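PDB 7LT2: cyclic GMP-AMP synthase-like receptor from Tribolium castaneum, which senses double-stranded RNA and responds by making the second messenger cyclic GMP-AMP from ATP and GTP in innate immunity. Local coordinates for residues Lys259-Leu264 / Thr283-Ile288; Ala277-Lys282 / Tyr323-Lys328. All blocks are in the same frame, centred on the assembly; numbering follows the deposited sequence.

Interaction 1: residues Lys259-Leu264 / Thr283-Ile288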
# COMPACT_ATOMS: atom_id res chain seq x y z
N LYS A 259 13.88 8.44 0.51
CA LYS A 259 12.97 7.85 1.48
C LYS A 259 13.09 8.51 2.86
O LYS A 259 12.06 8.74 3.50
CB LYS A 259 13.15 6.33 1.56
CG LYS A 259 12.70 5.63 0.28
CD LYS A 259 12.70 4.12 0.42
CE LYS A 259 12.25 3.47 -0.89
NZ LYS A 259 12.20 1.99 -0.78
N PRO A 260 14.30 8.83 3.36
CA PRO A 260 14.35 9.66 4.58
C PRO A 260 13.60 10.97 4.43
O PRO A 260 12.88 11.37 5.36
CB PRO A 260 15.86 9.87 4.79
CG PRO A 260 16.47 8.64 4.21
CD PRO A 260 15.63 8.31 3.00
N ALA A 261 13.72 11.65 3.29
CA ALA A 261 13.03 12.92 3.10
C ALA A 261 11.51 12.73 3.13
O ALA A 261 10.79 13.56 3.71
CB ALA A 261 13.46 13.56 1.79
N VAL A 262 11.01 11.66 2.51
CA VAL A 262 9.57 11.42 2.53
C VAL A 262 9.09 11.22 3.96
O VAL A 262 8.07 11.78 4.37
CB VAL A 262 9.20 10.21 1.66
CG1 VAL A 262 7.71 9.89 1.82
CG2 VAL A 262 9.50 10.48 0.21
N LYS A 263 9.83 10.42 4.73
CA LYS A 263 9.40 10.09 6.08
C LYS A 263 9.49 11.29 7.01
O LYS A 263 8.64 11.46 7.89
CB LYS A 263 10.21 8.91 6.61
CG LYS A 263 9.79 7.58 5.95
CD LYS A 263 10.58 6.39 6.48
CE LYS A 263 11.92 6.27 5.77
NZ LYS A 263 12.62 5.01 6.14
N LEU A 264 10.50 12.15 6.82
CA LEU A 264 10.58 13.39 7.60
C LEU A 264 9.36 14.26 7.35
O LEU A 264 8.78 14.83 8.28
CB LEU A 264 11.86 14.15 7.27
CG LEU A 264 13.18 13.51 7.72
CD1 LEU A 264 14.36 14.14 6.98
CD2 LEU A 264 13.36 13.67 9.21
N THR A 283 2.60 10.89 -3.71
CA THR A 283 2.31 11.37 -5.06
C THR A 283 3.13 12.61 -5.39
O THR A 283 3.64 12.74 -6.51
CB THR A 283 0.81 11.66 -5.21
OG1 THR A 283 0.07 10.44 -5.05
CG2 THR A 283 0.51 12.26 -6.58
N VAL A 284 3.25 13.54 -4.45
CA VAL A 284 4.09 14.72 -4.67
C VAL A 284 5.51 14.30 -5.02
O VAL A 284 6.13 14.84 -5.94
CB VAL A 284 4.05 15.65 -3.45
CG1 VAL A 284 5.17 16.67 -3.50
CG2 VAL A 284 2.70 16.36 -3.37
N PHE A 285 6.04 13.29 -4.32
CA PHE A 285 7.40 12.85 -4.61
C PHE A 285 7.51 12.16 -5.97
O PHE A 285 8.54 12.29 -6.63
CB PHE A 285 7.93 11.94 -3.49
CG PHE A 285 8.59 12.69 -2.38
CD1 PHE A 285 7.82 13.31 -1.40
CD2 PHE A 285 9.97 12.82 -2.33
CE1 PHE A 285 8.43 14.03 -0.38
CE2 PHE A 285 10.59 13.53 -1.31
CZ PHE A 285 9.81 14.13 -0.33
N LEU A 286 6.47 11.45 -6.41
CA LEU A 286 6.47 10.92 -7.78
C LEU A 286 6.59 12.05 -8.79
O LEU A 286 7.35 11.94 -9.76
CB LEU A 286 5.21 10.09 -8.04
CG LEU A 286 5.03 8.80 -7.25
CD1 LEU A 286 3.70 8.15 -7.60
CD2 LEU A 286 6.18 7.83 -7.52
N HIS A 287 5.86 13.15 -8.58
CA HIS A 287 5.99 14.30 -9.47
C HIS A 287 7.39 14.91 -9.38
O HIS A 287 7.96 15.30 -10.40
CB HIS A 287 4.94 15.35 -9.12
CG HIS A 287 3.55 14.94 -9.48
ND1 HIS A 287 3.17 14.65 -10.77
CD2 HIS A 287 2.45 14.75 -8.71
CE1 HIS A 287 1.89 14.31 -10.79
NE2 HIS A 287 1.43 14.37 -9.56
N ILE A 288 7.94 15.00 -8.17
CA ILE A 288 9.29 15.56 -8.01
C ILE A 288 10.32 14.68 -8.70
O ILE A 288 11.26 15.19 -9.33
CB ILE A 288 9.61 15.77 -6.52
CG1 ILE A 288 8.69 16.83 -5.91
CG2 ILE A 288 11.07 16.18 -6.34
CD1 ILE A 288 8.92 17.05 -4.45

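Interaction 2: residues Ala277-Lys282 / Tyr323-Lys328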
# COMPACT_ATOMS: atom_id res chain seq x y z
N ALA A 277 -3.52 12.85 3.46
CA ALA A 277 -3.22 11.43 3.43
C ALA A 277 -1.79 11.17 2.98
O ALA A 277 -1.23 11.92 2.17
CB ALA A 277 -4.20 10.70 2.51
N SER A 278 -1.20 10.09 3.50
CA SER A 278 0.19 9.77 3.18
C SER A 278 0.39 9.58 1.68
O SER A 278 1.44 9.96 1.14
CB SER A 278 0.63 8.52 3.94
OG SER A 278 0.65 8.76 5.34
N TYR A 279 -0.59 9.00 0.98
CA TYR A 279 -0.40 8.78 -0.46
C TYR A 279 -0.30 10.10 -1.22
O TYR A 279 0.30 10.14 -2.30
CB TYR A 279 -1.52 7.92 -1.04
CG TYR A 279 -1.29 7.52 -2.48
CD1 TYR A 279 -0.26 6.64 -2.83
CD2 TYR A 279 -2.08 8.03 -3.50
CE1 TYR A 279 -0.04 6.27 -4.15
CE2 TYR A 279 -1.86 7.67 -4.83
CZ TYR A 279 -0.85 6.80 -5.15
OH TYR A 279 -0.65 6.45 -6.47
N TYR A 280 -0.88 11.17 -0.67
CA TYR A 280 -0.76 12.47 -1.33
C TYR A 280 0.67 12.97 -1.27
O TYR A 280 1.16 13.59 -2.22
CB TYR A 280 -1.71 13.49 -0.70
CG TYR A 280 -3.16 13.05 -0.61
CD1 TYR A 280 -3.64 11.97 -1.35
CD2 TYR A 280 -4.05 13.71 0.23
CE1 TYR A 280 -4.96 11.57 -1.26
CE2 TYR A 280 -5.37 13.32 0.32
CZ TYR A 280 -5.82 12.24 -0.42
OH TYR A 280 -7.14 11.84 -0.32
N ILE A 281 1.37 12.71 -0.16
CA ILE A 281 2.78 13.05 -0.06
C ILE A 281 3.61 12.17 -0.99
O ILE A 281 4.50 12.66 -1.70
CB ILE A 281 3.26 12.95 1.40
CG1 ILE A 281 2.57 14.01 2.25
CG2 ILE A 281 4.77 13.12 1.48
CD1 ILE A 281 2.74 13.80 3.74
N LYS A 282 3.33 10.86 -1.00
CA LYS A 282 4.00 9.97 -1.94
C LYS A 282 3.81 10.46 -3.37
O LYS A 282 4.77 10.47 -4.16
CB LYS A 282 3.45 8.54 -1.79
CG LYS A 282 4.25 7.48 -2.54
CD LYS A 282 3.52 6.14 -2.53
CE LYS A 282 4.35 5.05 -3.22
NZ LYS A 282 3.56 3.80 -3.39
N TYR A 323 -3.31 13.00 -9.36
CA TYR A 323 -2.98 11.58 -9.39
C TYR A 323 -1.89 11.36 -10.44
O TYR A 323 -2.01 11.82 -11.58
CB TYR A 323 -4.25 10.78 -9.71
CG TYR A 323 -4.12 9.28 -9.74
CD1 TYR A 323 -3.36 8.59 -8.80
CD2 TYR A 323 -4.81 8.53 -10.69
CE1 TYR A 323 -3.27 7.21 -8.83
CE2 TYR A 323 -4.72 7.16 -10.72
CZ TYR A 323 -3.95 6.50 -9.79
OH TYR A 323 -3.88 5.12 -9.84
N TYR A 324 -0.81 10.71 -10.04
CA TYR A 324 0.37 10.63 -10.90
C TYR A 324 0.07 9.88 -12.20
O TYR A 324 0.66 10.18 -13.24
CB TYR A 324 1.52 9.96 -10.15
CG TYR A 324 2.78 9.80 -10.97
CD1 TYR A 324 3.58 10.89 -11.27
CD2 TYR A 324 3.17 8.55 -11.44
CE1 TYR A 324 4.74 10.74 -12.02
CE2 TYR A 324 4.32 8.39 -12.18
CZ TYR A 324 5.10 9.49 -12.47
OH TYR A 324 6.25 9.34 -13.22
N TRP A 325 -0.84 8.91 -12.15
CA TRP A 325 -1.13 8.05 -13.29
C TRP A 325 -2.31 8.52 -14.12
O TRP A 325 -2.47 8.06 -15.25
CB TRP A 325 -1.36 6.62 -12.80
CG TRP A 325 -0.19 6.10 -12.03
CD1 TRP A 325 -0.06 6.04 -10.68
CD2 TRP A 325 1.04 5.61 -12.58
NE1 TRP A 325 1.17 5.52 -10.34
CE2 TRP A 325 1.86 5.25 -11.49
CE3 TRP A 325 1.52 5.42 -13.88
CZ2 TRP A 325 3.15 4.72 -11.67
CZ3 TRP A 325 2.78 4.90 -14.06
CH2 TRP A 325 3.59 4.56 -12.95
N CYS A 326 -3.15 9.41 -13.59
CA CYS A 326 -4.31 9.91 -14.32
C CYS A 326 -4.57 11.33 -13.80
O CYS A 326 -5.23 11.52 -12.78
CB CYS A 326 -5.52 9.01 -14.12
SG CYS A 326 -6.94 9.36 -15.17
N ARG A 327 -4.03 12.32 -14.53
CA ARG A 327 -3.92 13.67 -13.99
C ARG A 327 -5.28 14.33 -13.75
O ARG A 327 -5.36 15.26 -12.94
CB ARG A 327 -3.09 14.54 -14.93
CG ARG A 327 -3.54 14.48 -16.38
CD ARG A 327 -2.80 15.50 -17.22
NE ARG A 327 -3.06 16.86 -16.78
CZ ARG A 327 -4.18 17.52 -17.03
NH1 ARG A 327 -5.17 16.97 -17.72
NH2 ARG A 327 -4.31 18.77 -16.59
N LYS A 328 -6.34 13.88 -14.42
CA LYS A 328 -7.65 14.47 -14.22
C LYS A 328 -8.24 14.18 -12.85
O LYS A 328 -9.29 14.72 -12.51
CB LYS A 328 -8.61 14.00 -15.31
CG LYS A 328 -8.43 14.73 -16.63
CD LYS A 328 -9.53 14.37 -17.61
CE LYS A 328 -9.72 15.48 -18.65
NZ LYS A 328 -8.46 15.80 -19.37
O HOH W 1 -0.43 9.26 -7.46

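Interaction 1: residues Lys259-Leu264 / Thr283-Ile288
Val-262 sets one methyl squarely on the ring of Phe-285: CG2 of Val-262 stands 3.3 Å from the centroid of the Phe-285 ring, with its direction only 6° from the ring normal. This is a nearly ideal CH-pi contact over a face, and CG2 is almost equally far from all six ring carbons. The closest pair is Val-262 CG2 to Phe-285 CD2 at 3.5 Å. The valine rotamer explains the placement. CG1 lies anti to the backbone N (chi1 174°), which leaves CG2 beside that nitrogen and directed at the phenyl face.

The two side chains run past each other in opposite directions, so the phenyl ring reaches beyond the valine methyl to the backbone of helix 258-272. Its far end arrives beside Ala-261, where CZ of Phe-285 is 4.1 Å from the carbonyl carbon of Ala-261. The alanine methyl also touches the ring, CB of Ala-261 lying 4.2 Å from CE2 of Phe-285. No hydrogen bond crosses the contact, which is purely apolar and buried. The CA atoms of Val-262 and Phe-285, the nearest pair across the segments, are 7.6 Å apart, and the phenyl ring lies between the two helices.

Leu-258 and Ile-265 also touch the Phe-285 side chain, and Thr-308 of helix 301-318 adds a contact from a third helix. With Leu-258, Ala-261, Val-262 and Ile-265 spaced i, i+3, i+4, i+7, Phe-285 of helix 278-291 sits as a knob in a four-residue hole of helix 258-272, a knobs-into-holes contact within the helical HhH/H2TH-like domain of this Mab-21 family nucleotidyltransferase.

Interaction 2: residues Ala277-Lys282 / Tyr323-Lys328
Tyr-279 brings its phenol oxygen to the edge of Tyr-323, OH of Tyr-279 lying 3.6 Å from CE1 of Tyr-323. The oxygen is close to the plane of the Tyr-323 ring, so it faces a C-H edge and not the pi cloud. The two side chains cross at a slant, and their carbon frames touch more loosely, with CE2 of Tyr-279 4.3 Å from CE1 of Tyr-323. Trp-325 approaches the same oxygen edge-on: its CD1 is 4.3 Å from Tyr-279 OH.

No direct hydrogen bond joins the segments; a single water does. It donates to OH of Tyr-279 at 3.0 Å and accepts from the backbone N of Tyr-324, also at 3.0 Å. On Tyr-279, CG is anti to the backbone N (chi1 -173°), which carries the phenol out from the start of helix 278-291 to this water and to the loop.

Around this first shell, the loop braces itself. CD2 of Tyr-324 rests 3.5 Å above the centre of the Trp-325 ring, while the Trp-325 backbone N lies over a face of Tyr-323. Farther out, Arg-211 makes a cation-pi contact with Tyr-324.

The polar ends converge on Glu-248, a residue of the predicted ATP and GTP site. Its OE2 is hydrogen-bonded both to the phenol of Tyr-279 and to NE1 of Trp-325, and OE1 forms a salt bridge with Lys-282, which also pairs with Asp-61. Tyr-279 and Lys-282 belong to the predicted ATP site as well. The hydrogen bond to Glu-248 and the water bridge probably hold the Tyr-279 phenol, with the edges of Tyr-323 and Trp-325 packed loosely around its oxygen. In turn, the Tyr-279 hydroxyl and the Trp-325 N-H on OE2, with Lys-282 on OE1, probably help to orient the Glu-248 carboxylate beside the predicted nucleotide site.

Along the chain the four segments come in the order 259-264, 277-282, 283-288 and 323-328, so the two contacts cross without nesting. Interaction 1 closes an 18-residue connection, pairing helix 258-272 with the middle of helix 278-291. Interaction 2 starts inside that connection, at the beginning of helix 278-291, and closes a 40-residue excursion through helix 301-318 to the loop ahead of helix 337-354. Helix 278-291 is thus shared, bound to a helix in one contact and to a loop in the other. The two contacts also meet directly: Leu-286 O lies 3.7 Å from Tyr-324 CE1, and His-287 packs edge-to-face with Tyr-324.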